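Local coordinates for molybdenum cofactor carrier protein (Chlamydomonas reinhardtii, PDB 2IZ6) that probably binds and carries the molybdenum cofactor, keeping it in store for transfer to molybdenum enzymes, at residues 108-113 / 133-138; 16-21 / 55-60; 73-78 / 92-97. All coordinates share one frame; numbering follows the deposited sequence.

Interaction 1. Residues 108-113 / 133-138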
ATOM      1  N   SER A 108      -3.436  16.228   2.031  1.00 28.18           N
ATOM      2  CA  SER A 108      -3.267  17.675   1.800  0.50 27.78           C
ATOM      3  C   SER A 108      -4.506  18.342   1.246  1.00 28.19           C
ATOM      4  O   SER A 108      -5.268  17.770   0.478  1.00 31.22           O
ATOM      5  CB  SER A 108      -2.117  17.922   0.862  0.50 26.80           C
ATOM      6  OG  SER A 108      -2.465  17.434  -0.408  0.50 25.90           O
ATOM      7  N   ASN A 109      -4.722  19.616   1.607  1.00 25.80           N
ATOM      8  CA  ASN A 109      -5.805  20.410   1.030  1.00 27.33           C
ATOM      9  C   ASN A 109      -5.522  20.853  -0.418  1.00 27.17           C
ATOM     10  O   ASN A 109      -6.348  20.921  -1.298  1.00 25.44           O
ATOM     11  CB  ASN A 109      -6.020  21.668   1.864  1.00 28.54           C
ATOM     12  CG  ASN A 109      -6.569  21.385   3.209  1.00 32.41           C
ATOM     13  OD1 ASN A 109      -7.783  21.259   3.360  1.00 41.45           O
ATOM     14  ND2 ASN A 109      -5.722  21.209   4.176  1.00 28.38           N
ATOM     15  N   VAL A 110      -4.250  21.120  -0.644  1.00 24.50           N
ATOM     16  CA  VAL A 110      -3.688  21.493  -1.952  1.00 25.07           C
ATOM     17  C   VAL A 110      -2.349  20.915  -2.060  1.00 25.56           C
ATOM     18  O   VAL A 110      -1.594  20.883  -1.108  1.00 25.12           O
ATOM     19  CB  VAL A 110      -3.521  23.039  -2.100  1.00 24.32           C
ATOM     20  CG1 VAL A 110      -3.140  23.419  -3.571  1.00 26.21           C
ATOM     21  CG2 VAL A 110      -4.772  23.713  -1.731  1.00 27.93           C
ATOM     22  N   LEU A 111      -2.008  20.414  -3.257  1.00 25.92           N
ATOM     23  CA  LEU A 111      -0.662  19.867  -3.560  1.00 26.30           C
ATOM     24  C   LEU A 111       0.097  20.826  -4.485  1.00 27.70           C
ATOM     25  O   LEU A 111      -0.455  21.283  -5.492  1.00 28.04           O
ATOM     26  CB  LEU A 111      -0.796  18.460  -4.220  1.00 26.04           C
ATOM     27  CG  LEU A 111       0.473  17.700  -4.612  1.00 27.04           C
ATOM     28  CD1 LEU A 111       1.283  17.409  -3.351  1.00 29.09           C
ATOM     29  CD2 LEU A 111       0.187  16.422  -5.346  1.00 27.68           C
ATOM     30  N   VAL A 112       1.330  21.200  -4.132  1.00 24.49           N
ATOM     31  CA  VAL A 112       2.145  22.030  -4.968  1.00 25.77           C
ATOM     32  C   VAL A 112       3.332  21.226  -5.444  1.00 25.09           C
ATOM     33  O   VAL A 112       4.068  20.618  -4.649  1.00 25.46           O
ATOM     34  CB  VAL A 112       2.697  23.246  -4.166  1.00 24.56           C
ATOM     35  CG1 VAL A 112       3.450  24.172  -5.037  1.00 26.31           C
ATOM     36  CG2 VAL A 112       1.585  24.068  -3.537  1.00 26.51           C
ATOM     37  N   ALA A 113       3.492  21.164  -6.772  1.00 23.59           N
ATOM     38  CA  ALA A 113       4.643  20.554  -7.411  1.00 24.05           C
ATOM     39  C   ALA A 113       5.625  21.688  -7.753  1.00 23.91           C
ATOM     40  O   ALA A 113       5.249  22.673  -8.405  1.00 25.00           O
ATOM     41  CB  ALA A 113       4.230  19.835  -8.673  1.00 23.07           C
ATOM     42  N   PRO A 133      -7.074  19.890  -5.894  1.00 24.72           N
ATOM     43  CA  PRO A 133      -6.358  20.878  -6.685  1.00 24.05           C
ATOM     44  C   PRO A 133      -4.849  20.808  -6.597  1.00 24.43           C
ATOM     45  O   PRO A 133      -4.304  20.446  -5.571  1.00 26.94           O
ATOM     46  CB  PRO A 133      -6.788  22.206  -6.112  1.00 25.14           C
ATOM     47  CG  PRO A 133      -7.107  21.869  -4.727  1.00 26.48           C
ATOM     48  CD  PRO A 133      -7.541  20.465  -4.641  1.00 27.08           C
ATOM     49  N   VAL A 134      -4.241  21.102  -7.703  1.00 24.36           N
ATOM     50  CA  VAL A 134      -2.793  21.073  -7.788  0.50 22.96           C
ATOM     51  C   VAL A 134      -2.212  22.407  -8.337  1.00 24.71           C
ATOM     52  O   VAL A 134      -2.720  22.990  -9.306  1.00 25.29           O
ATOM     53  CB  VAL A 134      -2.314  19.872  -8.664  0.50 22.85           C
ATOM     54  CG1 VAL A 134      -0.782  19.852  -8.765  0.50 23.15           C
ATOM     55  CG2 VAL A 134      -2.770  18.514  -8.136  0.50 22.08           C
ATOM     56  N   VAL A 135      -1.160  22.858  -7.703  1.00 23.23           N
ATOM     57  CA  VAL A 135      -0.398  24.012  -8.152  1.00 21.85           C
ATOM     58  C   VAL A 135       0.972  23.645  -8.752  1.00 22.81           C
ATOM     59  O   VAL A 135       1.717  22.922  -8.111  1.00 23.41           O
ATOM     60  CB  VAL A 135      -0.220  25.052  -7.021  1.00 23.54           C
ATOM     61  CG1 VAL A 135       0.524  26.265  -7.515  1.00 26.25           C
ATOM     62  CG2 VAL A 135      -1.540  25.513  -6.466  1.00 25.25           C
ATOM     63  N   LEU A 136       1.197  23.995 -10.023  1.00 23.30           N
ATOM     64  CA  LEU A 136       2.414  23.650 -10.715  1.00 22.88           C
ATOM     65  C   LEU A 136       3.319  24.850 -10.776  1.00 23.82           C
ATOM     66  O   LEU A 136       3.014  25.825 -11.463  1.00 24.28           O
ATOM     67  CB  LEU A 136       2.067  23.173 -12.132  1.00 23.70           C
ATOM     68  CG  LEU A 136       1.142  21.965 -12.267  1.00 24.43           C
ATOM     69  CD1 LEU A 136       0.941  21.627 -13.785  1.00 22.26           C
ATOM     70  CD2 LEU A 136       1.650  20.774 -11.500  1.00 26.89           C
ATOM     71  N   LEU A 137       4.479  24.732 -10.128  1.00 22.96           N
ATOM     72  CA  LEU A 137       5.482  25.816 -10.036  1.00 24.89           C
ATOM     73  C   LEU A 137       6.797  25.292 -10.624  1.00 25.66           C
ATOM     74  O   LEU A 137       7.318  24.274 -10.212  1.00 25.76           O
ATOM     75  CB  LEU A 137       5.679  26.275  -8.596  1.00 24.48           C
ATOM     76  CG  LEU A 137       6.807  27.312  -8.338  1.00 25.79           C
ATOM     77  CD1 LEU A 137       6.460  28.573  -9.073  1.00 25.81           C
ATOM     78  CD2 LEU A 137       6.954  27.543  -6.799  1.00 27.33           C
ATOM     79  N   GLY A 138       7.294  26.005 -11.601  1.00 27.53           N
ATOM     80  CA  GLY A 138       8.595  25.675 -12.217  1.00 28.28           C
ATOM     81  C   GLY A 138       8.614  24.388 -12.998  1.00 28.68           C
ATOM     82  O   GLY A 138       9.660  23.729 -13.107  1.00 30.16           O
TER
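A right-handed beta-alpha-beta crossover brings Leu111 beside Val134 and Val112 beside Val135. The two parallel strands, 110-113 and 134-137, are joined in the chain through helix 118-129. The directions of these two strand segments differ by 17°.

Four backbone bonds run between them. Leu111 N donates to Pro133 O at 3.3 Å, in the carbonyl plane and almost straight at the hydrogen. Val135 N reaches Leu111 O at 2.8 Å. Further along, Ala113 N donates to Val135 O, and Leu137 N to Ala113 O. Two CA-H...O contacts lie between the N-H bonds. Val134 CA meets Leu111 O at 3.3 Å, and Val112 CA meets Val135 O. Thus Leu111 O and Val135 O each take one N-H and one C-H.

On the face carrying Val112 and Val135, these two valines lie side by side and point the same way, with Val112 CG2 4.0 Å from Val135 CB. The CG2 of Val135 is anti to its own carbonyl carbon, and this branch meets Val110 CG1 at 3.9 Å. Helix 161-173 covers this face through Val168 and Ala164.

The other face carries Leu111, Ala113, Val134 and Leu136. Leu136 CD2 comes back to touch Ala113 CB at 3.9 Å. Helix 118-129 packs here, with Ala127 against both Leu111 and Val134. Before the strands, the Pro133 ring sets CD against Asn109 O at 3.6 Å.

Small and branched apolar side chains on a parallel sheet between two helical layers are typical of the Rossmann-like three-layer fold.

Interaction 2. Residues 16-21 / 55-60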
ATOM      1  N   ILE A  16      -0.622  21.586   3.448  1.00 22.27           N
ATOM      2  CA  ILE A  16      -0.174  21.806   2.049  1.00 24.23           C
ATOM      3  C   ILE A  16       0.903  20.824   1.750  1.00 23.81           C
ATOM      4  O   ILE A  16       1.943  20.798   2.388  1.00 23.46           O
ATOM      5  CB  ILE A  16       0.316  23.284   1.810  1.00 25.76           C
ATOM      6  CG1 ILE A  16      -0.696  24.293   2.352  1.00 22.64           C
ATOM      7  CG2 ILE A  16       0.659  23.503   0.346  1.00 23.96           C
ATOM      8  CD1 ILE A  16      -2.101  24.158   1.917  1.00 24.48           C
ATOM      9  N   GLY A  17       0.671  20.061   0.697  1.00 24.02           N
ATOM     10  CA  GLY A  17       1.637  19.107   0.236  1.00 25.09           C
ATOM     11  C   GLY A  17       2.578  19.706  -0.774  1.00 23.56           C
ATOM     12  O   GLY A  17       2.203  20.530  -1.575  1.00 25.18           O
ATOM     13  N   VAL A  18       3.850  19.300  -0.734  1.00 23.38           N
ATOM     14  CA  VAL A  18       4.824  19.738  -1.662  1.00 23.86           C
ATOM     15  C   VAL A  18       5.532  18.530  -2.214  1.00 24.99           C
ATOM     16  O   VAL A  18       5.968  17.662  -1.490  1.00 26.15           O
ATOM     17  CB  VAL A  18       5.840  20.705  -1.039  1.00 24.01           C
ATOM     18  CG1 VAL A  18       7.012  21.052  -1.965  1.00 25.52           C
ATOM     19  CG2 VAL A  18       5.125  21.930  -0.549  1.00 23.66           C
ATOM     20  N   MET A  19       5.669  18.520  -3.526  1.00 24.60           N
ATOM     21  CA  MET A  19       6.359  17.436  -4.252  0.70 27.07           C
ATOM     22  C   MET A  19       7.339  18.017  -5.222  1.00 26.87           C
ATOM     23  O   MET A  19       7.093  19.046  -5.840  1.00 27.32           O
ATOM     24  CB  MET A  19       5.351  16.740  -5.090  0.70 28.00           C
ATOM     25  CG  MET A  19       4.311  16.058  -4.394  0.70 31.10           C
ATOM     26  SD  MET A  19       4.776  14.349  -4.002  0.70 39.50           S
ATOM     27  CE  MET A  19       6.422  14.070  -4.747  0.70 23.55           C
ATOM     28  N   GLY A  20       8.454  17.325  -5.409  1.00 28.67           N
ATOM     29  CA  GLY A  20       9.300  17.675  -6.454  1.00 29.06           C
ATOM     30  C   GLY A  20      10.337  16.592  -6.568  1.00 30.49           C
ATOM     31  O   GLY A  20      10.355  15.650  -5.758  1.00 31.25           O
ATOM     32  N   PRO A  21      11.157  16.711  -7.588  1.00 31.78           N
ATOM     33  CA  PRO A  21      12.267  15.733  -7.820  1.00 34.28           C
ATOM     34  C   PRO A  21      13.359  15.843  -6.758  1.00 35.95           C
ATOM     35  O   PRO A  21      13.459  16.861  -6.051  1.00 38.60           O
ATOM     36  CB  PRO A  21      12.778  16.117  -9.194  1.00 33.15           C
ATOM     37  CG  PRO A  21      12.346  17.467  -9.421  1.00 34.77           C
ATOM     38  CD  PRO A  21      11.114  17.723  -8.629  1.00 30.27           C
ATOM     39  N   LEU A  55      16.822  15.636   0.707  1.00 43.18           N
ATOM     40  CA  LEU A  55      17.607  15.968  -0.504  1.00 42.40           C
ATOM     41  C   LEU A  55      17.233  17.210  -1.328  1.00 41.03           C
ATOM     42  O   LEU A  55      17.817  18.233  -1.104  1.00 44.38           O
ATOM     43  CB  LEU A  55      17.832  14.728  -1.403  1.00 44.21           C
ATOM     44  CG  LEU A  55      19.008  13.784  -1.077  1.00 48.04           C
ATOM     45  CD1 LEU A  55      19.497  13.045  -2.334  1.00 50.02           C
ATOM     46  CD2 LEU A  55      20.220  14.472  -0.384  1.00 51.30           C
ATOM     47  N   GLY A  56      16.377  17.113  -2.321  1.00 38.18           N
ATOM     48  CA  GLY A  56      16.085  18.226  -3.223  1.00 34.79           C
ATOM     49  C   GLY A  56      15.006  19.184  -2.738  1.00 31.48           C
ATOM     50  O   GLY A  56      15.127  19.725  -1.658  1.00 30.41           O
ATOM     51  N   VAL A  57      14.016  19.395  -3.596  1.00 29.39           N
ATOM     52  CA  VAL A  57      12.908  20.294  -3.378  1.00 29.50           C
ATOM     53  C   VAL A  57      12.322  20.040  -1.999  1.00 25.12           C
ATOM     54  O   VAL A  57      12.042  21.007  -1.262  1.00 23.84           O
ATOM     55  CB  VAL A  57      11.774  20.079  -4.472  1.00 28.29           C
ATOM     56  CG1 VAL A  57      10.402  20.513  -4.009  1.00 32.64           C
ATOM     57  CG2 VAL A  57      12.194  20.720  -5.781  1.00 34.48           C
ATOM     58  N   MET A  58      12.090  18.782  -1.665  1.00 26.04           N
ATOM     59  CA  MET A  58      11.257  18.482  -0.472  1.00 25.63           C
ATOM     60  C   MET A  58      12.012  18.881   0.817  1.00 25.90           C
ATOM     61  O   MET A  58      11.435  19.464   1.729  1.00 26.87           O
ATOM     62  CB  MET A  58      10.798  17.010  -0.528  1.00 26.46           C
ATOM     63  CG  MET A  58       9.866  16.863  -1.702  1.00 26.73           C
ATOM     64  SD  MET A  58       8.908  15.343  -1.758  1.00 30.37           S
ATOM     65  CE  MET A  58      10.257  14.356  -2.023  1.00 31.43           C
ATOM     66  N   HIS A  59      13.316  18.634   0.838  1.00 25.41           N
ATOM     67  CA  HIS A  59      14.137  19.028   1.960  1.00 25.62           C
ATOM     68  C   HIS A  59      14.229  20.544   2.085  1.00 23.77           C
ATOM     69  O   HIS A  59      14.132  21.109   3.142  1.00 26.29           O
ATOM     70  CB  HIS A  59      15.506  18.391   1.841  1.00 26.68           C
ATOM     71  CG  HIS A  59      16.437  18.764   2.948  1.00 27.96           C
ATOM     72  ND1 HIS A  59      16.174  18.524   4.285  1.00 30.32           N
ATOM     73  CD2 HIS A  59      17.630  19.395   2.905  1.00 30.99           C
ATOM     74  CE1 HIS A  59      17.171  18.999   5.015  1.00 31.93           C
ATOM     75  NE2 HIS A  59      18.083  19.504   4.201  1.00 33.10           N
ATOM     76  N   GLU A  60      14.363  21.217   0.957  1.00 24.52           N
ATOM     77  CA  GLU A  60      14.392  22.685   0.984  1.00 25.15           C
ATOM     78  C   GLU A  60      13.112  23.290   1.516  1.00 24.38           C
ATOM     79  O   GLU A  60      13.182  24.245   2.284  1.00 24.82           O
ATOM     80  CB  GLU A  60      14.729  23.277  -0.385  1.00 23.95           C
ATOM     81  CG  GLU A  60      16.209  23.086  -0.784  1.00 25.42           C
ATOM     82  CD  GLU A  60      17.119  23.894   0.112  1.00 30.51           C
ATOM     83  OE1 GLU A  60      16.671  24.898   0.681  1.00 30.45           O
ATOM     84  OE2 GLU A  60      18.291  23.494   0.281  1.00 39.48           O
TER
HETATM   85  O   HOH W   1      12.695  16.425  -3.296  1.00 35.45           O
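Val18 meets Val57 where strand 15-19 of the Rossmann-like sheet ends against the start of helix 57-67. With chi1 at 172°, Val18 turns CG1 away from its backbone N and onto Val57 CG1, 4.0 Å away. The two side chains meet at a slant. The carbonyl of Val18 faces the other helix residue: its O lies 3.8 Å from Met58 SD. That O also accepts a hydrogen bond from Thr50 OG1 of the neighbouring strand.

Met19 starts out away from the helix. In one of its two conformers the chain bends at chi2 and chi3 and Met19 CE comes to 4.1 Å from Met58 SD, a doubtful contact. An alanine in place of Met58 would probably open a gap beside Val18 O and Gly20, where CG, SD and CE now pack.

At Gly20 the backbone itself is the packing surface. Val57 CG1 sits 3.9 Å from Gly20 CA, and a CB on this residue would clash with that methyl. Met58 CE lies near Gly20 O. The contact also buries Gly20 N, which has no polar partner in the model.

Pro21 ends the segment beside Gly56, the N-cap residue of the helix. Pro21 CD is near Val57 CG2, a loose apolar contact at 4.3 Å. The direct contacts are van der Waals ones, and a water adds a polar link. One water molecule donates to Pro21 O and accepts from Met58 N, at 2.9 Å in each case.

Interaction 3. Residues 73-78 / 92-97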
ATOM      1  N   ILE A  73       5.675  17.769   8.407  1.00 21.14           N
ATOM      2  CA  ILE A  73       5.386  16.335   8.362  1.00 22.17           C
ATOM      3  C   ILE A  73       6.196  15.780   7.231  1.00 23.95           C
ATOM      4  O   ILE A  73       6.043  16.195   6.067  1.00 23.44           O
ATOM      5  CB  ILE A  73       3.885  16.002   8.178  1.00 21.96           C
ATOM      6  CG1 ILE A  73       2.984  16.608   9.262  1.00 22.41           C
ATOM      7  CG2 ILE A  73       3.718  14.461   8.094  1.00 21.57           C
ATOM      8  CD1 ILE A  73       1.531  16.583   8.882  1.00 23.35           C
ATOM      9  N   GLY A  74       7.083  14.829   7.537  1.00 23.29           N
ATOM     10  CA  GLY A  74       7.927  14.235   6.543  1.00 22.98           C
ATOM     11  C   GLY A  74       7.618  12.771   6.459  1.00 23.66           C
ATOM     12  O   GLY A  74       7.666  12.066   7.467  1.00 23.31           O
ATOM     13  N   VAL A  75       7.245  12.333   5.260  1.00 23.77           N
ATOM     14  CA  VAL A  75       6.816  10.987   4.959  1.00 24.60           C
ATOM     15  C   VAL A  75       7.968  10.210   4.348  1.00 24.21           C
ATOM     16  O   VAL A  75       8.633  10.690   3.421  1.00 23.68           O
ATOM     17  CB  VAL A  75       5.563  11.012   4.031  1.00 25.72           C
ATOM     18  CG1 VAL A  75       4.998   9.587   3.882  1.00 26.44           C
ATOM     19  CG2 VAL A  75       4.547  11.970   4.592  1.00 27.04           C
ATOM     20  N   LEU A  76       8.191   9.023   4.884  1.00 24.27           N
ATOM     21  CA  LEU A  76       9.332   8.168   4.507  1.00 26.16           C
ATOM     22  C   LEU A  76       8.777   6.738   4.330  1.00 25.83           C
ATOM     23  O   LEU A  76       7.817   6.381   4.986  1.00 24.37           O
ATOM     24  CB  LEU A  76      10.293   8.139   5.698  1.00 28.46           C
ATOM     25  CG  LEU A  76      10.785   9.483   6.210  1.00 33.52           C
ATOM     26  CD1 LEU A  76      10.737   9.527   7.693  1.00 36.60           C
ATOM     27  CD2 LEU A  76      12.195   9.747   5.672  1.00 36.44           C
ATOM     28  N   PRO A  77       9.351   5.941   3.455  1.00 27.22           N
ATOM     29  CA  PRO A  77       8.973   4.500   3.411  1.00 29.11           C
ATOM     30  C   PRO A  77       9.612   3.740   4.593  1.00 30.12           C
ATOM     31  O   PRO A  77       9.072   2.797   5.150  1.00 32.13           O
ATOM     32  CB  PRO A  77       9.562   4.027   2.077  1.00 28.47           C
ATOM     33  CG  PRO A  77      10.519   5.086   1.624  1.00 28.70           C
ATOM     34  CD  PRO A  77      10.310   6.342   2.415  1.00 28.07           C
ATOM     35  N   GLY A  78      10.839   4.195   4.838  1.00 35.20           N
ATOM     36  CA  GLY A  78      11.748   3.932   5.923  1.00 36.21           C
ATOM     37  C   GLY A  78      12.835   4.995   5.665  1.00 38.55           C
ATOM     38  O   GLY A  78      13.016   5.507   4.500  1.00 40.28           O
ATOM     39  N   ILE A  92       6.361  10.389   9.323  1.00 24.56           N
ATOM     40  CA  ILE A  92       5.357   9.373   9.028  1.00 25.04           C
ATOM     41  C   ILE A  92       6.061   8.300   8.188  1.00 25.80           C
ATOM     42  O   ILE A  92       6.572   8.575   7.106  1.00 25.75           O
ATOM     43  CB  ILE A  92       4.113   9.958   8.302  1.00 25.25           C
ATOM     44  CG1 ILE A  92       3.375  10.966   9.179  1.00 27.17           C
ATOM     45  CG2 ILE A  92       3.185   8.847   7.848  1.00 25.83           C
ATOM     46  CD1 ILE A  92       2.747  10.414  10.432  1.00 27.95           C
ATOM     47  N   VAL A  93       6.066   7.081   8.688  1.00 26.81           N
ATOM     48  CA  VAL A  93       6.762   5.963   8.044  1.00 27.75           C
ATOM     49  C   VAL A  93       5.708   4.995   7.522  1.00 29.54           C
ATOM     50  O   VAL A  93       4.986   4.421   8.313  1.00 28.53           O
ATOM     51  CB  VAL A  93       7.664   5.250   9.036  1.00 27.09           C
ATOM     52  CG1 VAL A  93       8.473   4.129   8.326  1.00 29.08           C
ATOM     53  CG2 VAL A  93       8.624   6.151   9.639  1.00 28.43           C
ATOM     54  N   THR A  94       5.624   4.821   6.179  1.00 30.12           N
ATOM     55  CA  THR A  94       4.445   4.208   5.503  1.00 29.35           C
ATOM     56  C   THR A  94       4.579   2.703   5.388  1.00 32.19           C
ATOM     57  O   THR A  94       3.559   1.988   5.287  1.00 34.01           O
ATOM     58  CB  THR A  94       4.263   4.703   4.045  1.00 29.79           C
ATOM     59  OG1 THR A  94       5.444   4.351   3.318  1.00 23.74           O
ATOM     60  CG2 THR A  94       4.031   6.225   3.951  1.00 27.26           C
ATOM     61  N   GLY A  95       5.827   2.241   5.332  1.00 31.20           N
ATOM     62  CA  GLY A  95       6.135   0.861   5.229  1.00 34.08           C
ATOM     63  C   GLY A  95       5.612   0.372   3.925  1.00 33.93           C
ATOM     64  O   GLY A  95       5.130  -0.752   3.889  1.00 34.67           O
ATOM     65  N   LEU A  96       5.693   1.220   2.881  1.00 35.16           N
ATOM     66  CA  LEU A  96       5.255   0.862   1.527  1.00 37.26           C
ATOM     67  C   LEU A  96       6.498   0.945   0.630  1.00 38.52           C
ATOM     68  O   LEU A  96       7.617   1.081   1.104  1.00 38.97           O
ATOM     69  CB  LEU A  96       4.061   1.722   1.058  1.00 38.49           C
ATOM     70  CG  LEU A  96       2.667   1.563   1.737  1.00 38.99           C
ATOM     71  CD1 LEU A  96       1.653   2.543   1.094  1.00 43.34           C
ATOM     72  CD2 LEU A  96       2.109   0.210   1.720  1.00 40.68           C
ATOM     73  N   GLY A  97       6.371   0.776  -0.664  1.00 39.21           N
ATOM     74  CA  GLY A  97       7.625   0.733  -1.449  1.00 40.90           C
ATOM     75  C   GLY A  97       8.478   2.018  -1.447  1.00 40.95           C
ATOM     76  O   GLY A  97       8.189   3.017  -0.768  1.00 41.56           O
TER
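A chi1 of -172° sets Val75 CG1 opposite the backbone N, and Thr94 carries CG2 opposite its own carbonyl carbon. These torsions turn the two methyls toward each other, with Val75 CG1 and Thr94 CG2 3.5 Å apart, tighter than usual carbon contact. The side chains cross at about a right angle. Ile73 and Ile92 instead lie side by side, with Ile73 CG2 3.7 Å from Ile92 CG1.

The backbones pair as parallel strands. Ile92 N donates to Gly74 O at 2.8 Å, tilted 27° from the carbonyl plane. Leu76 N binds Ile92 O, and Thr94 N binds Leu76 O at 2.9 Å. Beyond the strands, Gly95 N reaches Pro77 O at 3.3 Å in a more bent bond. Thr94 OG1 accepts from Leu96 N, forming an ST turn, and also lies 3.5 Å from Pro77 CA. Pro77 CB rests against Gly97 O at 3.3 Å.

Strand 90-93 is one of the two outermost strands of the sheet within this chain. Its outer side meets the second subunit, where Ser107 OG is hydrogen-bonded to Val93 N. Successive N-H groups thus point to different partners: Ile92 N bonds within the sheet, while Val93 N bonds to another subunit.

Overall arrangement
From the N terminus, strand 15-19 opens interaction 2. The chain then passes through helix 28-43 and strand 47-51 before helix 57-67 closes that loop. Strand 72-76 follows and opens interaction 3, which closes at strand 90-93 after a short, partly unmodelled connection without modelled helix. Interaction 1 comes last and spans helix 118-129. The three loops follow in series; none nests in or crosses another. Interactions 1 and 2 touch, because strands 15-19 and 110-114 are neighbours at the middle of the sheet, and Val112 N and O probably bond to Gly17 O and Met19 N. Interaction 3 lies at the edge, its centre about 20 Å from that of interaction 1, where subunits meet.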